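Local coordinates for PUA domain-containing protein (Thermoplasma acidophilum DSM 1728, PDB 1Q7H) that is of unknown function but, as a PUA domain protein, probably binds RNA and may act in translation initiation, at residues Ser3-Ile7 against Ser30-Ala34; Ile26-Leu31 against Tyr42-Gly46; Val50-Gly54 against Leu148-Phe152. One frame throughout, in Å; residues are numbered along the deposited sequence.

All three contacts involve the N-terminal antiparallel sheet, whose strands follow one another in sequence order. Contact 1 pairs edge strand 5-6 with strand 32-35, and contact 2 sets the loop leading into strand 32-35 against strand 40-44; their centres lie about 9 Å apart, they share Ser30 and Leu31, and Glu32 O and Tyr43 N approach to 2.7 Å, probably as a hydrogen bond. Contact 3, with its centre about 15 Å from that of contact 2, brings the C-terminal helix 147-151 back onto strand 47-52. Tyr42 N to Val50 O, 2.8 Å, probably a hydrogen bond, continues the sheet from contact 2 into contact 3.

Contact 1: residues Ser3-Ile7 against Ser30-Ala34; sequences SKHFI and SLEVA
Strand 5-6, at the edge of the antiparallel N-terminal sheet, pairs here with strand 32-35. His5 and Val33 form the hydrogen-bonded pair: Val33 N donates to His5 O at 2.8 Å, while His5 N reaches Val33 O at 3.1 Å in the carbonyl plane. Phe6 and Glu32 make the next, non-hydrogen-bonded pair, and Ile7 N then binds Leu31 O at 2.9 Å, nearly straight on to the carbonyl (C=O...N 168°). A water links the same two residues again, donating to Ile7 O and accepting from Leu31 N.

On the face carrying Phe6 and Glu32, the glutamate chain lies over the phenyl ring, CG above its centre and the carboxylate stacked on it with the planes 6° apart. Phe6 CG stands anti to its own carbonyl carbon (chi1 -81°), which brings the ring face under the glutamate chain. Lys4 runs extended past the same side chain, yet its NZ stays 4.8 Å from Glu32 OE2; the ammonium makes a cation-pi contact with Tyr43. On the other face Ile7 CG2 meets Val33 CG1 at 3.6 Å, beside Tyr42. Replacing Glu32 by an alanine would probably uncover one face of the Phe6 ring and leave Lys4 without its nearby opposite charge. Backbone bonds thus fix the pairing, while the carboxylate lies flat on an aromatic face with a lysine near enough that it may partly offset the charge.

Contact 2: residues Ile26-Leu31 against Tyr42-Gly46; sequences ITGESL and YYIGG
Leu31, Glu29 and Ile26 of the loop before strand 32-35 pack against Ile44 of strand 40-44. The apolar contacts centre on the CG1-CD1 branch of Ile44. Leu31 CD2 presses on Ile44 CG1 at 3.3 Å, tighter than usual for two carbons, and also lies 3.7 Å from Ile44 CD1. A chi1 of -71° sets CG1 beside the backbone N of Ile44 and points the branch into the loop, CD1 extending straight on from it. There CD1 also meets Glu29 CB at 3.9 Å and, more loosely, Ile26 CG2 at 4.1 Å, so three loop residues meet at one methyl. Leu31 CD1 reaches Tyr42 CB at 4.5 Å, a looser contact.

Among mixed contacts, the Glu29 chain bends at chi2 (-99°) and crosses Ile44 at about a right angle, its OE1 lying 3.7 Å from Ile44 CG2. The other carboxylate oxygen, OE2, hydrogen-bonds to the hydroxyl of Tyr65, and Glu29 O accepts the indole NH of Trp16 from helix 9-20.

The polar links are a water bridge and a CA-H...O contact. The water donates to Ser30 O and accepts from Gly45 N, while Leu31 CA meets Tyr43 O at 3.4 Å, not in a straight line. Within the loop, Ile26 to Glu29 form a type II beta turn closed by Glu29 N to Ile26 O, 3.0 Å; Gly28 takes the positive phi of its third position, where a side chain would be jammed against the preceding carbonyl.

The chemistry is therefore mainly apolar: the turn shapes the loop, Ile44 packs against Leu31, Glu29 and Ile26, and one carboxylate oxygen rests beside a methyl while the other has a hydroxyl partner.

Contact 3: residues Val50-Gly54 against Leu148-Phe152; sequences VFQAG and LIRAF
Phe51, on strand 47-52, meets the last turn of the C-terminal helix with its whole ring. Leu148 CB sits over the centre of one ring face, 3.7 Å from the centroid and 6° off the normal, a CH-pi contact. Leu148 CD1 lies by the CG-CD2 side of the ring, 3.9 Å from Phe51 CD2. A chi1 of -62° sends the Phe51 ring out from the strand to the helix, where CZ also comes within 4.2 Å of Ile149 CG1. At another part of the ring, Phe51 CE1 touches Phe152 CD2 at 3.7 Å; these two rings meet obliquely, their planes 36° apart. Two residues on, Ala53 CB adds a looser contact to Leu148 CD2, at 4.2 Å.

Phe152 is the first residue to leave the helical backbone, though its N still hydrogen-bonds to Leu148 O, and its CB points toward the strand. His142 of strand 136-142 packs edge-to-face with Phe51, and Phe152 lies on Ala41 and Tyr43 of strand 40-44. Ile149 touches Tyr61 of helix 60-65, so helix 147-151 touches both the N-terminal sheet and helix 60-65.

Contact 1: residues Ser3-Ile7 against Ser30-Ala34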
loop_
_atom_site.group_PDB
_atom_site.type_symbol
_atom_site.label_atom_id
_atom_site.label_comp_id
_atom_site.label_asym_id
_atom_site.label_seq_id
_atom_site.Cartn_x
_atom_site.Cartn_y
_atom_site.Cartn_z
ATOM N N SER A 3 15.924 11.960 -15.475
ATOM C CA SER A 3 15.299 12.522 -14.246
ATOM C C SER A 3 15.332 11.498 -13.111
ATOM O O SER A 3 14.875 11.771 -12.002
ATOM C CB SER A 3 13.855 12.937 -14.538
ATOM O OG SER A 3 13.391 13.860 -13.567
ATOM N N LYS A 4 15.868 10.316 -13.401
ATOM C CA LYS A 4 15.995 9.259 -12.405
ATOM C C LYS A 4 17.466 9.117 -12.032
ATOM O O LYS A 4 18.344 9.369 -12.854
ATOM C CB LYS A 4 15.527 7.914 -12.964
ATOM C CG LYS A 4 14.059 7.802 -13.309
ATOM C CD LYS A 4 13.772 6.383 -13.769
ATOM C CE LYS A 4 12.355 6.205 -14.255
ATOM N NZ LYS A 4 12.158 4.810 -14.744
ATOM N N HIS A 5 17.729 8.691 -10.801
ATOM C CA HIS A 5 19.098 8.495 -10.335
ATOM C C HIS A 5 19.151 7.333 -9.360
ATOM O O HIS A 5 18.334 7.251 -8.448
ATOM C CB HIS A 5 19.609 9.730 -9.579
ATOM C CG HIS A 5 19.684 10.975 -10.402
ATOM N ND1 HIS A 5 20.798 11.311 -11.147
ATOM C CD2 HIS A 5 18.808 11.998 -10.555
ATOM C CE1 HIS A 5 20.605 12.486 -11.716
ATOM N NE2 HIS A 5 19.405 12.925 -11.371
ATOM N N PHE A 6 20.107 6.436 -9.540
ATOM C CA PHE A 6 20.253 5.349 -8.590
ATOM C C PHE A 6 20.835 6.029 -7.362
ATOM O O PHE A 6 21.707 6.899 -7.482
ATOM C CB PHE A 6 21.207 4.288 -9.121
ATOM C CG PHE A 6 20.563 3.345 -10.092
ATOM C CD1 PHE A 6 19.905 2.202 -9.638
ATOM C CD2 PHE A 6 20.571 3.619 -11.456
ATOM C CE1 PHE A 6 19.264 1.347 -10.529
ATOM C CE2 PHE A 6 19.930 2.769 -12.357
ATOM C CZ PHE A 6 19.277 1.633 -11.895
ATOM N N ILE A 7 20.330 5.662 -6.190
ATOM C CA ILE A 7 20.795 6.258 -4.956
ATOM C C ILE A 7 21.851 5.391 -4.294
ATOM O O ILE A 7 21.993 4.216 -4.620
ATOM C CB ILE A 7 19.605 6.516 -3.984
ATOM C CG1 ILE A 7 18.891 5.216 -3.635
ATOM C CG2 ILE A 7 18.604 7.451 -4.636
ATOM C CD1 ILE A 7 17.663 5.424 -2.763
ATOM N N SER A 30 18.676 -2.317 -5.297
ATOM C CA SER A 30 19.142 -0.971 -5.599
ATOM C C SER A 30 17.945 -0.190 -6.107
ATOM O O SER A 30 17.081 -0.740 -6.785
ATOM C CB SER A 30 20.272 -0.993 -6.638
ATOM O OG SER A 30 19.861 -1.590 -7.847
ATOM N N LEU A 31 17.901 1.096 -5.783
ATOM C CA LEU A 31 16.773 1.938 -6.155
ATOM C C LEU A 31 17.106 3.197 -6.955
ATOM O O LEU A 31 18.170 3.790 -6.786
ATOM C CB LEU A 31 16.043 2.365 -4.874
ATOM C CG LEU A 31 15.687 1.272 -3.856
ATOM C CD1 LEU A 31 15.274 1.901 -2.536
ATOM C CD2 LEU A 31 14.559 0.402 -4.409
ATOM N N GLU A 32 16.186 3.597 -7.828
ATOM C CA GLU A 32 16.342 4.829 -8.586
ATOM C C GLU A 32 15.266 5.739 -8.030
ATOM O O GLU A 32 14.168 5.281 -7.719
ATOM C CB GLU A 32 16.073 4.636 -10.068
ATOM C CG GLU A 32 16.982 3.675 -10.765
ATOM C CD GLU A 32 16.668 3.615 -12.236
ATOM O OE1 GLU A 32 17.166 4.479 -12.991
ATOM O OE2 GLU A 32 15.898 2.718 -12.632
ATOM N N VAL A 33 15.568 7.020 -7.893
ATOM C CA VAL A 33 14.591 7.946 -7.359
ATOM C C VAL A 33 14.246 8.993 -8.408
ATOM O O VAL A 33 15.073 9.331 -9.246
ATOM C CB VAL A 33 15.133 8.626 -6.079
ATOM C CG1 VAL A 33 16.311 9.537 -6.424
ATOM C CG2 VAL A 33 14.018 9.386 -5.384
ATOM N N ALA A 34 13.014 9.488 -8.365
ATOM C CA ALA A 34 12.554 10.505 -9.301
ATOM C C ALA A 34 11.629 11.449 -8.540
ATOM O O ALA A 34 11.058 11.062 -7.523
ATOM C CB ALA A 34 11.820 9.851 -10.462
HETATM O O HOH W 1 20.504 1.801 -4.786
#

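Contact 2: residues Ile26-Leu31 against Tyr42-Gly46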
loop_
_atom_site.group_PDB
_atom_site.type_symbol
_atom_site.label_atom_id
_atom_site.label_comp_id
_atom_site.label_asym_id
_atom_site.label_seq_id
_atom_site.Cartn_x
_atom_site.Cartn_y
_atom_site.Cartn_z
ATOM N N ILE A 26 12.762 -5.783 0.797
ATOM C CA ILE A 26 13.484 -5.382 -0.411
ATOM C C ILE A 26 14.939 -5.100 -0.060
ATOM O O ILE A 26 15.641 -4.407 -0.786
ATOM C CB ILE A 26 12.891 -4.117 -1.071
ATOM C CG1 ILE A 26 12.710 -3.018 -0.025
ATOM C CG2 ILE A 26 11.571 -4.449 -1.760
ATOM C CD1 ILE A 26 12.264 -1.693 -0.615
ATOM N N THR A 27 15.386 -5.634 1.067
ATOM C CA THR A 27 16.763 -5.436 1.503
ATOM C C THR A 27 17.710 -5.846 0.385
ATOM O O THR A 27 17.547 -6.909 -0.208
ATOM C CB THR A 27 17.064 -6.281 2.751
ATOM O OG1 THR A 27 16.342 -5.748 3.865
ATOM C CG2 THR A 27 18.551 -6.278 3.062
ATOM N N GLY A 28 18.684 -4.992 0.084
ATOM C CA GLY A 28 19.637 -5.304 -0.968
ATOM C C GLY A 28 19.255 -4.846 -2.366
ATOM O O GLY A 28 20.091 -4.863 -3.268
ATOM N N GLU A 29 18.006 -4.442 -2.567
ATOM C CA GLU A 29 17.571 -3.983 -3.887
ATOM C C GLU A 29 18.059 -2.554 -4.144
ATOM O O GLU A 29 17.891 -1.672 -3.300
ATOM C CB GLU A 29 16.046 -4.020 -3.970
ATOM C CG GLU A 29 15.434 -5.362 -3.582
ATOM C CD GLU A 29 15.065 -6.224 -4.780
ATOM O OE1 GLU A 29 15.376 -5.835 -5.929
ATOM O OE2 GLU A 29 14.457 -7.300 -4.565
ATOM N N SER A 30 18.676 -2.317 -5.297
ATOM C CA SER A 30 19.142 -0.971 -5.599
ATOM C C SER A 30 17.945 -0.190 -6.107
ATOM O O SER A 30 17.081 -0.740 -6.785
ATOM C CB SER A 30 20.272 -0.993 -6.638
ATOM O OG SER A 30 19.861 -1.590 -7.847
ATOM N N LEU A 31 17.901 1.096 -5.783
ATOM C CA LEU A 31 16.773 1.938 -6.155
ATOM C C LEU A 31 17.106 3.197 -6.955
ATOM O O LEU A 31 18.170 3.790 -6.786
ATOM C CB LEU A 31 16.043 2.365 -4.874
ATOM C CG LEU A 31 15.687 1.272 -3.856
ATOM C CD1 LEU A 31 15.274 1.901 -2.536
ATOM C CD2 LEU A 31 14.559 0.402 -4.409
ATOM N N TYR A 42 10.511 5.686 -5.773
ATOM C CA TYR A 42 11.691 4.837 -5.805
ATOM C C TYR A 42 11.343 3.641 -6.693
ATOM O O TYR A 42 10.377 2.916 -6.439
ATOM C CB TYR A 42 12.039 4.396 -4.389
ATOM C CG TYR A 42 12.346 5.564 -3.480
ATOM C CD1 TYR A 42 13.654 6.023 -3.327
ATOM C CD2 TYR A 42 11.321 6.241 -2.807
ATOM C CE1 TYR A 42 13.941 7.133 -2.524
ATOM C CE2 TYR A 42 11.595 7.344 -2.008
ATOM C CZ TYR A 42 12.908 7.787 -1.872
ATOM O OH TYR A 42 13.184 8.898 -1.107
ATOM N N TYR A 43 12.128 3.466 -7.750
ATOM C CA TYR A 43 11.931 2.406 -8.726
ATOM C C TYR A 43 12.870 1.229 -8.528
ATOM O O TYR A 43 14.007 1.394 -8.072
ATOM C CB TYR A 43 12.186 2.933 -10.141
ATOM C CG TYR A 43 11.218 3.973 -10.665
ATOM C CD1 TYR A 43 10.360 3.678 -11.726
ATOM C CD2 TYR A 43 11.183 5.262 -10.130
ATOM C CE1 TYR A 43 9.492 4.633 -12.238
ATOM C CE2 TYR A 43 10.320 6.227 -10.640
ATOM C CZ TYR A 43 9.477 5.905 -11.691
ATOM O OH TYR A 43 8.616 6.852 -12.193
ATOM N N ILE A 44 12.375 0.044 -8.872
ATOM C CA ILE A 44 13.160 -1.182 -8.857
ATOM C C ILE A 44 12.878 -1.748 -10.246
ATOM O O ILE A 44 11.727 -1.948 -10.621
ATOM C CB ILE A 44 12.702 -2.205 -7.804
ATOM C CG1 ILE A 44 13.057 -1.718 -6.401
ATOM C CG2 ILE A 44 13.410 -3.539 -8.048
ATOM C CD1 ILE A 44 12.634 -2.671 -5.282
ATOM N N GLY A 45 13.922 -1.951 -11.033
ATOM C CA GLY A 45 13.739 -2.481 -12.369
ATOM C C GLY A 45 12.741 -1.748 -13.250
ATOM O O GLY A 45 11.949 -2.387 -13.940
ATOM N N GLY A 46 12.746 -0.420 -13.235
ATOM C CA GLY A 46 11.817 0.293 -14.100
ATOM C C GLY A 46 10.385 0.488 -13.616
ATOM O O GLY A 46 9.595 1.148 -14.293
HETATM O O HOH W 2 16.387 -0.383 -9.794
#

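Contact 3: residues Val50-Gly54 against Leu148-Phe152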
loop_
_atom_site.group_PDB
_atom_site.type_symbol
_atom_site.label_atom_id
_atom_site.label_comp_id
_atom_site.label_asym_id
_atom_site.label_seq_id
_atom_site.Cartn_x
_atom_site.Cartn_y
_atom_site.Cartn_z
ATOM N N VAL A 50 8.061 2.473 -4.282
ATOM C CA VAL A 50 7.730 3.189 -3.056
ATOM C C VAL A 50 7.497 4.658 -3.376
ATOM O O VAL A 50 8.309 5.286 -4.049
ATOM C CB VAL A 50 8.859 3.088 -2.009
ATOM C CG1 VAL A 50 8.438 3.774 -0.729
ATOM C CG2 VAL A 50 9.204 1.632 -1.737
ATOM N N PHE A 51 6.381 5.202 -2.901
ATOM C CA PHE A 51 6.068 6.603 -3.134
ATOM C C PHE A 51 6.275 7.395 -1.852
ATOM O O PHE A 51 5.969 6.922 -0.753
ATOM C CB PHE A 51 4.606 6.776 -3.572
ATOM C CG PHE A 51 4.270 6.102 -4.866
ATOM C CD1 PHE A 51 4.803 6.561 -6.064
ATOM C CD2 PHE A 51 3.410 5.008 -4.890
ATOM C CE1 PHE A 51 4.484 5.939 -7.281
ATOM C CE2 PHE A 51 3.085 4.382 -6.097
ATOM C CZ PHE A 51 3.626 4.850 -7.295
ATOM N N GLN A 52 6.808 8.597 -2.001
ATOM C CA GLN A 52 7.011 9.494 -0.878
ATOM C C GLN A 52 5.970 10.583 -1.118
ATOM O O GLN A 52 6.193 11.503 -1.894
ATOM C CB GLN A 52 8.417 10.086 -0.918
ATOM C CG GLN A 52 8.720 11.122 0.161
ATOM C CD GLN A 52 8.678 10.560 1.575
ATOM O OE1 GLN A 52 7.618 10.479 2.194
ATOM N NE2 GLN A 52 9.839 10.164 2.091
ATOM N N ALA A 53 4.813 10.442 -0.489
ATOM C CA ALA A 53 3.734 11.414 -0.634
ATOM C C ALA A 53 3.151 11.595 0.756
ATOM O O ALA A 53 2.056 11.113 1.053
ATOM C CB ALA A 53 2.678 10.881 -1.591
ATOM N N GLY A 54 3.894 12.298 1.604
ATOM C CA GLY A 54 3.467 12.488 2.977
ATOM C C GLY A 54 4.216 11.401 3.715
ATOM O O GLY A 54 5.270 11.644 4.308
ATOM N N LEU A 148 -0.396 8.890 -8.438
ATOM C CA LEU A 148 0.987 8.509 -8.197
ATOM C C LEU A 148 1.539 7.702 -9.369
ATOM O O LEU A 148 2.659 7.937 -9.822
ATOM C CB LEU A 148 1.094 7.713 -6.892
ATOM C CG LEU A 148 0.720 8.543 -5.658
ATOM C CD1 LEU A 148 0.658 7.682 -4.400
ATOM C CD2 LEU A 148 1.741 9.650 -5.501
ATOM N N ILE A 149 0.747 6.761 -9.871
ATOM C CA ILE A 149 1.177 5.934 -10.990
ATOM C C ILE A 149 1.211 6.702 -12.311
ATOM O O ILE A 149 2.070 6.448 -13.150
ATOM C CB ILE A 149 0.277 4.665 -11.111
ATOM C CG1 ILE A 149 0.814 3.586 -10.167
ATOM C CG2 ILE A 149 0.240 4.140 -12.555
ATOM C CD1 ILE A 149 -0.056 2.372 -10.082
ATOM N N ARG A 150 0.286 7.640 -12.498
ATOM C CA ARG A 150 0.268 8.427 -13.728
ATOM C C ARG A 150 1.451 9.390 -13.718
ATOM O O ARG A 150 2.011 9.711 -14.763
ATOM C CB ARG A 150 -1.040 9.220 -13.870
ATOM C CG ARG A 150 -2.295 8.366 -14.072
ATOM C CD ARG A 150 -3.498 9.225 -14.481
ATOM N NE ARG A 150 -3.780 10.298 -13.522
ATOM C CZ ARG A 150 -4.578 10.180 -12.461
ATOM N NH1 ARG A 150 -5.195 9.031 -12.205
ATOM N NH2 ARG A 150 -4.749 11.214 -11.644
ATOM N N ALA A 151 1.840 9.834 -12.527
ATOM C CA ALA A 151 2.963 10.755 -12.391
ATOM C C ALA A 151 4.323 10.060 -12.481
ATOM O O ALA A 151 5.315 10.679 -12.860
ATOM C CB ALA A 151 2.862 11.499 -11.079
ATOM N N PHE A 152 4.375 8.779 -12.131
ATOM C CA PHE A 152 5.635 8.050 -12.166
ATOM C C PHE A 152 5.562 6.824 -13.043
ATOM O O PHE A 152 5.592 5.696 -12.555
ATOM C CB PHE A 152 6.035 7.655 -10.752
ATOM C CG PHE A 152 6.308 8.823 -9.869
ATOM C CD1 PHE A 152 7.439 9.606 -10.069
ATOM C CD2 PHE A 152 5.407 9.180 -8.875
ATOM C CE1 PHE A 152 7.672 10.733 -9.288
ATOM C CE2 PHE A 152 5.623 10.300 -8.089
ATOM C CZ PHE A 152 6.764 11.084 -8.299
#